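Local coordinates for protein Csm3 (Thermoplasma volcanium, PDB 6AE2) that is probably an RNA-binding RAMP subunit of the type III-A CRISPR-Cas effector complex and may act as an endonuclease, at residues Met34-Leu39 with Gly218-Thr223; Ser82-Ile87 with Thr123-Arg128; Asp102-Lys107 with Glu191-Cys196; Phe131-His136 with Lys175-Ile180. One frame throughout, in Å; residues are numbered along the deposited sequence.

Interaction 1 (Met34-Leu39 with Gly218-Thr223); sequences MEIEVL and GSVKIT
Strands 26-38 and 220-230 are the first and last strands of the ferredoxin-like core expected of a RAMP protein, and here they pair antiparallel, their axes 4.7 Å apart at an angle of 162°. Glu35 with Thr223 and Glu37 with Lys221 are the hydrogen-bonded pairs, each closed by two backbone bonds. Glu37 N to Lys221 O is typical, at 2.8 Å and 174° at the hydrogen. One further bond, from Leu39 N to Ser219 O, carries the pairing just past the strands.

The two faces differ in chemistry. On one, Ile36 sits between its partners: its CG2 meets Val220 CG1 at 3.5 Å, while its CG1 runs alongside Ile222 CG1, both chains pointing the same way. Met34 CG reaches Ile222 CG2 at 4.1 Å, and Ile222 in turn packs on Ile201 and Leu204 of helix 190-205, so this face belongs to the core. Glu35, Glu37, Lys221 and Thr223 occupy the other face. With CG anti to the backbone N (chi1 -171°), Glu37 extends beside Lys221, which bends at chi3. The resulting salt bridge is long, with Glu37 OE2 3.7 Å from Lys221 NZ, and the same OE2 lies 3.6 Å from Lys221 CD.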
loop_
_atom_site.group_PDB
_atom_site.type_symbol
_atom_site.label_atom_id
_atom_site.label_comp_id
_atom_site.label_asym_id
_atom_site.label_seq_id
_atom_site.Cartn_x
_atom_site.Cartn_y
_atom_site.Cartn_z
ATOM N N MET A 34 -16.809 8.691 -0.073
ATOM C CA MET A 34 -15.568 8.016 0.280
ATOM C C MET A 34 -14.373 8.656 -0.418
ATOM O O MET A 34 -14.463 9.089 -1.571
ATOM C CB MET A 34 -15.666 6.534 -0.091
ATOM C CG MET A 34 -14.340 5.806 -0.216
ATOM S SD MET A 34 -14.555 4.117 -0.811
ATOM C CE MET A 34 -15.412 4.404 -2.358
ATOM N N GLU A 35 -13.253 8.726 0.298
ATOM C CA GLU A 35 -11.984 9.182 -0.253
ATOM C C GLU A 35 -10.952 8.070 -0.121
ATOM O O GLU A 35 -10.874 7.403 0.917
ATOM C CB GLU A 35 -11.481 10.447 0.450
ATOM C CG GLU A 35 -10.056 10.837 0.074
ATOM C CD GLU A 35 -9.619 12.153 0.689
ATOM O OE1 GLU A 35 -10.322 13.165 0.488
ATOM O OE2 GLU A 35 -8.569 12.177 1.368
ATOM N N ILE A 36 -10.165 7.875 -1.176
ATOM C CA ILE A 36 -9.142 6.836 -1.235
ATOM C C ILE A 36 -7.808 7.515 -1.502
ATOM O O ILE A 36 -7.599 8.083 -2.583
ATOM C CB ILE A 36 -9.447 5.795 -2.319
ATOM C CG1 ILE A 36 -10.752 5.064 -2.011
ATOM C CG2 ILE A 36 -8.293 4.817 -2.463
ATOM C CD1 ILE A 36 -11.125 4.052 -3.058
ATOM N N GLU A 37 -6.901 7.455 -0.532
ATOM C CA GLU A 37 -5.569 8.026 -0.685
ATOM C C GLU A 37 -4.556 6.916 -0.930
ATOM O O GLU A 37 -4.531 5.916 -0.203
ATOM C CB GLU A 37 -5.163 8.844 0.541
ATOM C CG GLU A 37 -3.873 9.624 0.331
ATOM C CD GLU A 37 -3.442 10.406 1.556
ATOM O OE1 GLU A 37 -2.629 11.343 1.404
ATOM O OE2 GLU A 37 -3.912 10.082 2.667
ATOM N N VAL A 38 -3.726 7.102 -1.952
ATOM C CA VAL A 38 -2.674 6.150 -2.284
ATOM C C VAL A 38 -1.493 6.379 -1.346
ATOM O O VAL A 38 -0.956 7.489 -1.270
ATOM C CB VAL A 38 -2.253 6.295 -3.754
ATOM C CG1 VAL A 38 -1.035 5.440 -4.051
ATOM C CG2 VAL A 38 -3.408 5.929 -4.675
ATOM N N LEU A 39 -1.092 5.331 -0.626
ATOM C CA LEU A 39 0.069 5.379 0.258
ATOM C C LEU A 39 1.319 4.775 -0.371
ATOM O O LEU A 39 2.411 5.330 -0.216
ATOM C CB LEU A 39 -0.238 4.665 1.578
ATOM C CG LEU A 39 -1.434 5.208 2.364
ATOM C CD1 LEU A 39 -1.557 4.507 3.703
ATOM C CD2 LEU A 39 -1.316 6.713 2.554
ATOM N N GLY A 218 0.193 -0.662 -3.839
ATOM C CA GLY A 218 -1.229 -0.569 -3.572
ATOM C C GLY A 218 -1.659 -0.470 -2.127
ATOM O O GLY A 218 -2.782 -0.871 -1.806
ATOM N N SER A 219 -0.819 0.056 -1.241
ATOM C CA SER A 219 -1.302 0.384 0.093
ATOM C C SER A 219 -2.164 1.633 0.010
ATOM O O SER A 219 -1.798 2.610 -0.650
ATOM C CB SER A 219 -0.146 0.599 1.060
ATOM O OG SER A 219 -0.589 1.291 2.217
ATOM N N VAL A 220 -3.303 1.607 0.694
ATOM C CA VAL A 220 -4.357 2.589 0.492
ATOM C C VAL A 220 -4.939 2.984 1.843
ATOM O O VAL A 220 -5.085 2.146 2.738
ATOM C CB VAL A 220 -5.437 2.016 -0.451
ATOM C CG1 VAL A 220 -6.787 2.638 -0.187
ATOM C CG2 VAL A 220 -5.018 2.202 -1.905
ATOM N N LYS A 221 -5.248 4.268 1.999
ATOM C CA LYS A 221 -5.994 4.763 3.150
ATOM C C LYS A 221 -7.383 5.172 2.676
ATOM O O LYS A 221 -7.514 6.035 1.801
ATOM C CB LYS A 221 -5.282 5.938 3.817
ATOM C CG LYS A 221 -6.115 6.615 4.891
ATOM C CD LYS A 221 -5.665 8.046 5.130
ATOM C CE LYS A 221 -4.343 8.094 5.879
ATOM N NZ LYS A 221 -4.014 9.470 6.345
ATOM N N ILE A 222 -8.411 4.547 3.244
ATOM C CA ILE A 222 -9.797 4.794 2.868
ATOM C C ILE A 222 -10.457 5.616 3.965
ATOM O O ILE A 222 -10.361 5.274 5.150
ATOM C CB ILE A 222 -10.559 3.479 2.625
ATOM C CG1 ILE A 222 -10.011 2.777 1.380
ATOM C CG2 ILE A 222 -12.055 3.743 2.499
ATOM C CD1 ILE A 222 -11.007 1.881 0.680
ATOM N N THR A 223 -11.117 6.701 3.570
ATOM C CA THR A 223 -11.794 7.604 4.496
ATOM C C THR A 223 -13.252 7.726 4.077
ATOM O O THR A 223 -13.559 8.327 3.039
ATOM C CB THR A 223 -11.125 8.979 4.523
ATOM O OG1 THR A 223 -9.720 8.819 4.742
ATOM C CG2 THR A 223 -11.711 9.842 5.641
#

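Interaction 2 (Ser82-Ile87 with Thr123-Arg128); sequences SIKGKI and TRLIIR
No flat side chain takes part where Ile83, Lys84 and Ile87 of helix 80-93 meet Leu125 and Ile127. The flat group approached across the contact is the peptide of Leu125, whose O lies 3.5 Å from Lys84 NZ, a proximity without a hydrogen bond. The rest is aliphatic packing of the first helix of the ferredoxin-like core against strand 125-132, at an axis separation of 8.9 Å.

Ile127 is the central side chain. Its chi1 of -58° leaves CG2 anti to the backbone N and CG1 beside it, and the two methyls then meet different partners on the helix: CG2 meets Ile83 CD1 at 4.1 Å, whereas CD1 comes 4.2 Å from Lys84 CB and also touches the end of Ile87. Ile83 and Ile127 slant across one another. Lys84 is extended and runs obliquely beside the strand, toward Leu125, its CE 4.3 Å from Leu125 CD2. Around them, Met34 touches Ile127 and Phe109 touches both Leu125 and Ile87.

Apolar burial of the isoleucine ends, of Leu125 and of the lysine methylenes accounts for most of the contact. The Lys84 ammonium, weakly bonded to Phe109 O, probably also gains electrostatically from the nearby Leu125 carbonyl.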
loop_
_atom_site.group_PDB
_atom_site.type_symbol
_atom_site.label_atom_id
_atom_site.label_comp_id
_atom_site.label_asym_id
_atom_site.label_seq_id
_atom_site.Cartn_x
_atom_site.Cartn_y
_atom_site.Cartn_z
ATOM N N SER A 82 -12.944 -3.298 -8.011
ATOM C CA SER A 82 -11.684 -3.570 -7.329
ATOM C C SER A 82 -11.838 -3.428 -5.821
ATOM O O SER A 82 -11.397 -4.296 -5.059
ATOM C CB SER A 82 -10.595 -2.638 -7.855
ATOM O OG SER A 82 -10.286 -2.928 -9.207
ATOM N N ILE A 83 -12.463 -2.337 -5.369
ATOM C CA ILE A 83 -12.652 -2.129 -3.936
ATOM C C ILE A 83 -13.590 -3.185 -3.366
ATOM O O ILE A 83 -13.271 -3.855 -2.376
ATOM C CB ILE A 83 -13.180 -0.710 -3.663
ATOM C CG1 ILE A 83 -12.275 0.339 -4.308
ATOM C CG2 ILE A 83 -13.294 -0.461 -2.168
ATOM C CD1 ILE A 83 -13.020 1.585 -4.726
ATOM N N LYS A 84 -14.761 -3.348 -3.988
ATOM C CA LYS A 84 -15.753 -4.288 -3.480
ATOM C C LYS A 84 -15.230 -5.718 -3.521
ATOM O O LYS A 84 -15.395 -6.481 -2.562
ATOM C CB LYS A 84 -17.045 -4.163 -4.281
ATOM C CG LYS A 84 -18.269 -4.716 -3.574
ATOM C CD LYS A 84 -19.470 -4.760 -4.501
ATOM C CE LYS A 84 -20.677 -5.356 -3.798
ATOM N NZ LYS A 84 -21.832 -5.522 -4.720
ATOM N N GLY A 85 -14.591 -6.098 -4.629
ATOM C CA GLY A 85 -14.057 -7.446 -4.734
ATOM C C GLY A 85 -12.954 -7.718 -3.729
ATOM O O GLY A 85 -12.866 -8.816 -3.172
ATOM N N LYS A 86 -12.102 -6.724 -3.477
ATOM C CA LYS A 86 -11.012 -6.917 -2.528
ATOM C C LYS A 86 -11.538 -6.983 -1.099
ATOM O O LYS A 86 -11.142 -7.858 -0.322
ATOM C CB LYS A 86 -9.977 -5.799 -2.675
ATOM C CG LYS A 86 -8.741 -5.992 -1.814
ATOM C CD LYS A 86 -8.207 -7.408 -1.953
ATOM C CE LYS A 86 -6.975 -7.628 -1.095
ATOM N NZ LYS A 86 -5.916 -8.368 -1.836
ATOM N N ILE A 87 -12.438 -6.064 -0.736
ATOM C CA ILE A 87 -13.001 -6.076 0.611
ATOM C C ILE A 87 -13.764 -7.370 0.854
ATOM O O ILE A 87 -13.670 -7.973 1.931
ATOM C CB ILE A 87 -13.897 -4.842 0.834
ATOM C CG1 ILE A 87 -13.070 -3.557 0.802
ATOM C CG2 ILE A 87 -14.645 -4.948 2.155
ATOM C CD1 ILE A 87 -13.914 -2.300 0.866
ATOM N N THR A 123 -30.481 -5.484 -4.022
ATOM C CA THR A 123 -29.184 -4.846 -3.828
ATOM C C THR A 123 -29.156 -4.043 -2.531
ATOM O O THR A 123 -30.083 -3.278 -2.245
ATOM C CB THR A 123 -28.860 -3.944 -5.025
ATOM O OG1 THR A 123 -28.335 -4.741 -6.094
ATOM C CG2 THR A 123 -27.846 -2.872 -4.653
ATOM N N ARG A 124 -28.086 -4.224 -1.748
ATOM C CA ARG A 124 -27.909 -3.508 -0.493
ATOM C C ARG A 124 -26.695 -2.594 -0.459
ATOM O O ARG A 124 -26.668 -1.676 0.366
ATOM C CB ARG A 124 -27.796 -4.491 0.685
ATOM C CG ARG A 124 -29.045 -5.308 0.937
ATOM C CD ARG A 124 -30.115 -4.492 1.639
ATOM N NE ARG A 124 -30.897 -5.292 2.577
ATOM C CZ ARG A 124 -31.691 -6.306 2.237
ATOM N NH1 ARG A 124 -31.822 -6.671 0.971
ATOM N NH2 ARG A 124 -32.360 -6.959 3.176
ATOM N N LEU A 125 -25.702 -2.805 -1.320
ATOM C CA LEU A 125 -24.464 -2.037 -1.234
ATOM C C LEU A 125 -23.898 -1.823 -2.627
ATOM O O LEU A 125 -23.604 -2.792 -3.335
ATOM C CB LEU A 125 -23.442 -2.749 -0.347
ATOM C CG LEU A 125 -22.004 -2.236 -0.444
ATOM C CD1 LEU A 125 -21.827 -0.992 0.405
ATOM C CD2 LEU A 125 -21.017 -3.315 -0.027
ATOM N N ILE A 126 -23.738 -0.559 -3.009
ATOM C CA ILE A 126 -23.035 -0.175 -4.226
ATOM C C ILE A 126 -21.774 0.576 -3.827
ATOM O O ILE A 126 -21.834 1.524 -3.034
ATOM C CB ILE A 126 -23.902 0.699 -5.147
ATOM C CG1 ILE A 126 -25.216 0.005 -5.500
ATOM C CG2 ILE A 126 -23.131 1.067 -6.406
ATOM C CD1 ILE A 126 -26.216 0.937 -6.157
ATOM N N ILE A 127 -20.637 0.150 -4.369
ATOM C CA ILE A 127 -19.409 0.932 -4.343
ATOM C C ILE A 127 -19.119 1.348 -5.776
ATOM O O ILE A 127 -18.840 0.501 -6.635
ATOM C CB ILE A 127 -18.234 0.150 -3.738
ATOM C CG1 ILE A 127 -18.568 -0.301 -2.317
ATOM C CG2 ILE A 127 -16.979 1.011 -3.734
ATOM C CD1 ILE A 127 -17.416 -0.975 -1.604
ATOM N N ARG A 128 -19.206 2.645 -6.038
ATOM C CA ARG A 128 -19.054 3.170 -7.383
ATOM C C ARG A 128 -17.584 3.402 -7.710
ATOM O O ARG A 128 -16.714 3.383 -6.839
ATOM C CB ARG A 128 -19.856 4.461 -7.531
ATOM C CG ARG A 128 -21.329 4.272 -7.214
ATOM C CD ARG A 128 -22.204 5.018 -8.199
ATOM N NE ARG A 128 -22.552 6.354 -7.726
ATOM C CZ ARG A 128 -23.799 6.798 -7.598
ATOM N NH1 ARG A 128 -24.821 6.017 -7.928
ATOM N NH2 ARG A 128 -24.027 8.030 -7.157
#

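Interaction 3 (Asp102-Lys107 with Glu191-Cys196); sequences DDIVSK and EEMIKC
Apolar contacts carry the junction, and Ile104 supplies most of them from the first turn of helix 104-109. This short helix, lying between helix 80-93 and strand 125-132 in the chain, packs here against helix 190-205, the second helix of the ferredoxin-like RAMP core. Ile104 CG1 is anti to the backbone N (chi1 -175°), which sends CD1 out against the early part of helix 190-205. There CD1 meets Met193 CG at 3.8 Å and Glu192 CB at 3.9 Å. The other branch, CG2, turns to Cys196 SG at 4.2 Å. Val105 adds a second contact to that sulfur, through CG2 at the same 4.2 Å. Cys196 is one turn on from Glu192, so the isoleucine touches successive turns of a single helix face. Leu91 of helix 80-93 packs on both Val105 and Cys196, which joins three helices.

Contacts between methyl and backbone form a second group: Ile104 CD1 rests 3.6 Å from Glu192 O. That carbonyl is already the acceptor for Cys196 N within its helix, so the methyl merely packs beside it.

Polar bonds stay within the 102-107 segment. Asp103 is the N-cap of its helix, and its OD1 accepts from Ser106 N at 3.2 Å and 167°. Ser106 OG donates to OD2 of the same carboxylate at 2.9 Å. Both approach from well above the carboxylate plane, and together they engage both oxygens.

The chemistry implies that the two helices cohere through apolar packing, while the cap fixes the start of the helix from which Ile104 projects.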
loop_
_atom_site.group_PDB
_atom_site.type_symbol
_atom_site.label_atom_id
_atom_site.label_comp_id
_atom_site.label_asym_id
_atom_site.label_seq_id
_atom_site.Cartn_x
_atom_site.Cartn_y
_atom_site.Cartn_z
ATOM N N ASP A 102 -25.203 -15.455 10.832
ATOM C CA ASP A 102 -25.754 -15.097 9.533
ATOM C C ASP A 102 -24.663 -14.659 8.560
ATOM O O ASP A 102 -23.607 -14.155 8.952
ATOM C CB ASP A 102 -26.791 -13.983 9.683
ATOM C CG ASP A 102 -26.331 -12.876 10.613
ATOM O OD1 ASP A 102 -25.980 -13.173 11.775
ATOM O OD2 ASP A 102 -26.324 -11.704 10.182
ATOM N N ASP A 103 -24.943 -14.857 7.271
ATOM C CA ASP A 103 -24.024 -14.478 6.200
ATOM C C ASP A 103 -24.332 -13.043 5.781
ATOM O O ASP A 103 -24.947 -12.774 4.746
ATOM C CB ASP A 103 -24.134 -15.450 5.032
ATOM C CG ASP A 103 -22.914 -15.424 4.132
ATOM O OD1 ASP A 103 -22.029 -14.568 4.345
ATOM O OD2 ASP A 103 -22.840 -16.263 3.209
ATOM N N ILE A 104 -23.893 -12.101 6.619
ATOM C CA ILE A 104 -24.079 -10.690 6.303
ATOM C C ILE A 104 -23.211 -10.287 5.117
ATOM O O ILE A 104 -23.568 -9.378 4.357
ATOM C CB ILE A 104 -23.790 -9.825 7.544
ATOM C CG1 ILE A 104 -24.092 -8.350 7.261
ATOM C CG2 ILE A 104 -22.351 -10.011 8.012
ATOM C CD1 ILE A 104 -24.371 -7.539 8.505
ATOM N N VAL A 105 -22.070 -10.956 4.932
ATOM C CA VAL A 105 -21.214 -10.675 3.783
ATOM C C VAL A 105 -21.970 -10.936 2.488
ATOM O O VAL A 105 -22.023 -10.083 1.594
ATOM C CB VAL A 105 -19.922 -11.510 3.859
ATOM C CG1 VAL A 105 -19.196 -11.499 2.522
ATOM C CG2 VAL A 105 -19.021 -10.995 4.968
ATOM N N SER A 106 -22.574 -12.122 2.373
ATOM C CA SER A 106 -23.377 -12.436 1.196
ATOM C C SER A 106 -24.554 -11.478 1.068
ATOM O O SER A 106 -24.829 -10.956 -0.019
ATOM C CB SER A 106 -23.868 -13.883 1.266
ATOM O OG SER A 106 -22.946 -14.781 0.672
ATOM N N LYS A 107 -25.255 -11.224 2.177
ATOM C CA LYS A 107 -26.443 -10.380 2.127
ATOM C C LYS A 107 -26.115 -8.963 1.674
ATOM O O LYS A 107 -26.941 -8.313 1.021
ATOM C CB LYS A 107 -27.127 -10.356 3.492
ATOM C CG LYS A 107 -28.609 -10.028 3.434
ATOM C CD LYS A 107 -29.331 -10.931 2.445
ATOM C CE LYS A 107 -30.807 -10.584 2.352
ATOM N NZ LYS A 107 -31.671 -11.712 2.799
ATOM N N GLU A 191 -26.732 -1.306 11.993
ATOM C CA GLU A 191 -25.480 -1.190 12.733
ATOM C C GLU A 191 -24.526 -2.329 12.391
ATOM O O GLU A 191 -23.309 -2.125 12.299
ATOM C CB GLU A 191 -25.764 -1.152 14.234
ATOM C CG GLU A 191 -24.551 -1.416 15.111
ATOM C CD GLU A 191 -24.831 -1.171 16.580
ATOM O OE1 GLU A 191 -24.332 -1.948 17.422
ATOM O OE2 GLU A 191 -25.551 -0.199 16.891
ATOM N N GLU A 192 -25.058 -3.537 12.188
ATOM C CA GLU A 192 -24.204 -4.666 11.829
ATOM C C GLU A 192 -23.656 -4.520 10.415
ATOM O O GLU A 192 -22.507 -4.891 10.147
ATOM C CB GLU A 192 -24.977 -5.977 11.973
ATOM C CG GLU A 192 -25.044 -6.511 13.395
ATOM C CD GLU A 192 -23.675 -6.825 13.968
ATOM O OE1 GLU A 192 -22.924 -7.597 13.334
ATOM O OE2 GLU A 192 -23.351 -6.302 15.056
ATOM N N MET A 193 -24.461 -3.981 9.496
ATOM C CA MET A 193 -24.012 -3.830 8.115
ATOM C C MET A 193 -22.911 -2.783 8.003
ATOM O O MET A 193 -21.901 -3.000 7.323
ATOM C CB MET A 193 -25.192 -3.466 7.216
ATOM C CG MET A 193 -26.218 -4.571 7.065
ATOM S SD MET A 193 -27.432 -4.149 5.812
ATOM C CE MET A 193 -28.550 -3.195 6.823
ATOM N N ILE A 194 -23.095 -1.632 8.655
ATOM C CA ILE A 194 -22.036 -0.627 8.696
ATOM C C ILE A 194 -20.770 -1.226 9.296
ATOM O O ILE A 194 -19.667 -1.053 8.765
ATOM C CB ILE A 194 -22.499 0.613 9.482
ATOM C CG1 ILE A 194 -23.544 1.397 8.688
ATOM C CG2 ILE A 194 -21.310 1.497 9.839
ATOM C CD1 ILE A 194 -24.461 2.230 9.558
ATOM N N LYS A 195 -20.920 -1.959 10.403
ATOM C CA LYS A 195 -19.763 -2.569 11.050
ATOM C C LYS A 195 -19.058 -3.542 10.112
ATOM O O LYS A 195 -17.827 -3.520 9.997
ATOM C CB LYS A 195 -20.193 -3.272 12.337
ATOM C CG LYS A 195 -19.240 -4.357 12.805
ATOM C CD LYS A 195 -19.629 -4.880 14.178
ATOM C CE LYS A 195 -18.653 -5.938 14.667
ATOM N NZ LYS A 195 -19.358 -7.058 15.354
ATOM N N CYS A 196 -19.820 -4.394 9.419
ATOM C CA CYS A 196 -19.214 -5.300 8.449
ATOM C C CYS A 196 -18.475 -4.527 7.362
ATOM O O CYS A 196 -17.423 -4.963 6.882
ATOM C CB CYS A 196 -20.285 -6.199 7.835
ATOM S SG CYS A 196 -19.749 -7.103 6.366
#

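Interaction 4 (Phe131-His136 with Lys175-Ile180); sequences FLDDGH and KFKGKI
Leu132 and Phe176 lie side by side and point the same way, at the end of an antiparallel pairing between strands 125-132 and 175-185, neighbours in the RAMP sheet, whose four ferredoxin-like strands are extended by 71-78 and 62-67. Leu132 CD2 sits over one face of the Phe176 ring, 4.0 Å from CE1. Leu132 CG lies beside its own backbone N (chi1 -81°), a setting that brings the branch back to the ring although the bond to CB leaves the neighbouring strand. Val38, Ile78 and Ala130 also pack on Phe176.

Asp133 and Lys177 meet differently, at an angle to each other. The extended lysine reaches the carboxylate, and Lys177 NZ forms a salt bridge with Asp133 OD1 at 3.4 Å. Its methylene CE is slightly nearer that oxygen, at 3.2 Å, so the ammonium group arrives from alongside rather than head-on. Phe131 and Lys177, in contrast, share a sheet face as a hydrogen-bonded pair without close side-chain contact.

The backbone fixes this register. Lys177 N donates to Phe131 O at 2.7 Å and 171°, and Phe131 N returns a bond to Lys177 O. A third bond runs from Asp133 N to Lys175 O at 2.8 Å. Beyond it a water bridges the segments, accepting from Lys175 N at 3.1 Å and donating weakly to Asp133 O.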
loop_
_atom_site.group_PDB
_atom_site.type_symbol
_atom_site.label_atom_id
_atom_site.label_comp_id
_atom_site.label_asym_id
_atom_site.label_seq_id
_atom_site.Cartn_x
_atom_site.Cartn_y
_atom_site.Cartn_z
ATOM N N PHE A 131 -12.902 8.560 -8.777
ATOM C CA PHE A 131 -12.160 9.353 -9.742
ATOM C C PHE A 131 -11.280 10.370 -9.028
ATOM O O PHE A 131 -11.520 10.732 -7.871
ATOM C CB PHE A 131 -13.116 10.044 -10.716
ATOM C CG PHE A 131 -14.022 9.088 -11.429
ATOM C CD1 PHE A 131 -13.550 8.327 -12.487
ATOM C CD2 PHE A 131 -15.334 8.916 -11.019
ATOM C CE1 PHE A 131 -14.376 7.426 -13.138
ATOM C CE2 PHE A 131 -16.168 8.019 -11.667
ATOM C CZ PHE A 131 -15.688 7.271 -12.727
ATOM N N LEU A 132 -10.249 10.823 -9.742
ATOM C CA LEU A 132 -9.249 11.712 -9.165
ATOM C C LEU A 132 -9.875 12.979 -8.605
ATOM O O LEU A 132 -10.612 13.683 -9.299
ATOM C CB LEU A 132 -8.206 12.090 -10.219
ATOM C CG LEU A 132 -7.068 11.117 -10.524
ATOM C CD1 LEU A 132 -6.381 11.490 -11.831
ATOM C CD2 LEU A 132 -6.071 11.093 -9.383
ATOM N N ASP A 133 -9.574 13.261 -7.342
ATOM C CA ASP A 133 -9.724 14.613 -6.830
ATOM C C ASP A 133 -8.781 15.485 -7.645
ATOM O O ASP A 133 -7.578 15.537 -7.358
ATOM C CB ASP A 133 -9.400 14.662 -5.329
ATOM C CG ASP A 133 -9.411 16.081 -4.745
ATOM O OD1 ASP A 133 -9.637 16.205 -3.525
ATOM O OD2 ASP A 133 -9.184 17.071 -5.472
ATOM N N ASP A 134 -9.300 16.148 -8.677
ATOM C CA ASP A 134 -8.478 17.059 -9.475
ATOM C C ASP A 134 -8.485 18.439 -8.815
ATOM O O ASP A 134 -9.009 19.428 -9.332
ATOM C CB ASP A 134 -8.949 17.095 -10.925
ATOM C CG ASP A 134 -10.437 17.328 -11.065
ATOM O OD1 ASP A 134 -11.146 17.302 -10.039
ATOM O OD2 ASP A 134 -10.893 17.528 -12.211
ATOM N N GLY A 135 -7.867 18.484 -7.633
ATOM C CA GLY A 135 -7.774 19.701 -6.846
ATOM C C GLY A 135 -6.501 20.489 -7.069
ATOM O O GLY A 135 -6.487 21.721 -6.987
ATOM N N HIS A 136 -5.418 19.788 -7.356
ATOM C CA HIS A 136 -4.167 20.441 -7.694
ATOM C C HIS A 136 -3.685 19.965 -9.055
ATOM O O HIS A 136 -2.487 19.860 -9.304
ATOM C CB HIS A 136 -3.136 20.195 -6.594
ATOM C CG HIS A 136 -3.549 20.737 -5.258
ATOM N ND1 HIS A 136 -3.934 22.048 -5.085
ATOM C CD2 HIS A 136 -3.638 20.151 -4.039
ATOM C CE1 HIS A 136 -4.238 22.248 -3.815
ATOM N NE2 HIS A 136 -4.066 21.114 -3.158
ATOM N N LYS A 175 -5.425 11.294 -4.665
ATOM C CA LYS A 175 -6.657 11.005 -3.953
ATOM C C LYS A 175 -7.792 10.765 -4.934
ATOM O O LYS A 175 -7.883 11.425 -5.973
ATOM C CB LYS A 175 -7.008 12.145 -2.996
ATOM C CG LYS A 175 -6.220 12.085 -1.698
ATOM C CD LYS A 175 -5.991 13.463 -1.107
ATOM C CE LYS A 175 -5.347 13.361 0.266
ATOM N NZ LYS A 175 -5.567 14.592 1.075
ATOM N N PHE A 176 -8.649 9.808 -4.594
ATOM C CA PHE A 176 -9.801 9.438 -5.402
ATOM C C PHE A 176 -11.072 9.671 -4.599
ATOM O O PHE A 176 -11.114 9.402 -3.393
ATOM C CB PHE A 176 -9.727 7.976 -5.840
ATOM C CG PHE A 176 -8.581 7.678 -6.765
ATOM C CD1 PHE A 176 -8.748 7.716 -8.142
ATOM C CD2 PHE A 176 -7.332 7.366 -6.254
ATOM C CE1 PHE A 176 -7.689 7.439 -8.991
ATOM C CE2 PHE A 176 -6.272 7.090 -7.095
ATOM C CZ PHE A 176 -6.449 7.127 -8.464
ATOM N N LYS A 177 -12.106 10.168 -5.271
ATOM C CA LYS A 177 -13.399 10.429 -4.654
ATOM C C LYS A 177 -14.447 9.520 -5.276
ATOM O O LYS A 177 -14.547 9.430 -6.505
ATOM C CB LYS A 177 -13.802 11.895 -4.823
ATOM C CG LYS A 177 -13.025 12.859 -3.944
ATOM C CD LYS A 177 -13.417 14.297 -4.240
ATOM C CE LYS A 177 -12.722 15.268 -3.299
ATOM N NZ LYS A 177 -13.022 16.687 -3.647
ATOM N N GLY A 178 -15.221 8.852 -4.428
ATOM C CA GLY A 178 -16.271 7.970 -4.896
ATOM C C GLY A 178 -17.352 7.819 -3.849
ATOM O O GLY A 178 -17.131 8.042 -2.654
ATOM N N LYS A 179 -18.534 7.435 -4.315
ATOM C CA LYS A 179 -19.691 7.255 -3.453
ATOM C C LYS A 179 -19.871 5.786 -3.093
ATOM O O LYS A 179 -19.585 4.890 -3.891
ATOM C CB LYS A 179 -20.965 7.770 -4.131
ATOM C CG LYS A 179 -21.591 8.996 -3.477
ATOM C CD LYS A 179 -22.797 9.482 -4.274
ATOM C CE LYS A 179 -23.296 10.835 -3.785
ATOM N NZ LYS A 179 -22.391 11.947 -4.188
ATOM N N ILE A 180 -20.348 5.549 -1.874
ATOM C CA ILE A 180 -20.834 4.242 -1.451
ATOM C C ILE A 180 -22.283 4.407 -1.019
ATOM O O ILE A 180 -22.592 5.265 -0.183
ATOM C CB ILE A 180 -19.991 3.647 -0.308
ATOM C CG1 ILE A 180 -18.586 3.290 -0.791
ATOM C CG2 ILE A 180 -20.682 2.420 0.280
ATOM C CD1 ILE A 180 -17.728 2.657 0.287
HETATM O O HOH W 1 -4.927 13.975 -6.154
#

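Interactions 1, 2 and 4 all reach the same sheet. Interactions 1 and 4 are joined because strand 26-38 of the first pairs with strand 175-185 of the second: Met34 N is probably bonded to Gly178 O and Ile36 O to Phe176 N. Both are partly buried, combining backbone bonds and a salt bridge with apolar packing. Interactions 2 and 3 are buried contacts made mainly by aliphatic groups, helix on strand and helix on helix. Interaction 2 touches interaction 1 through Ile36 and Ile83, and interaction 3 through Arg124 and Lys107; it shares strand 125-132 with interaction 4, where Leu125 and Ile127 pack on Ile180. Interactions 3 and 4 lie on opposite sides of the chain's centre.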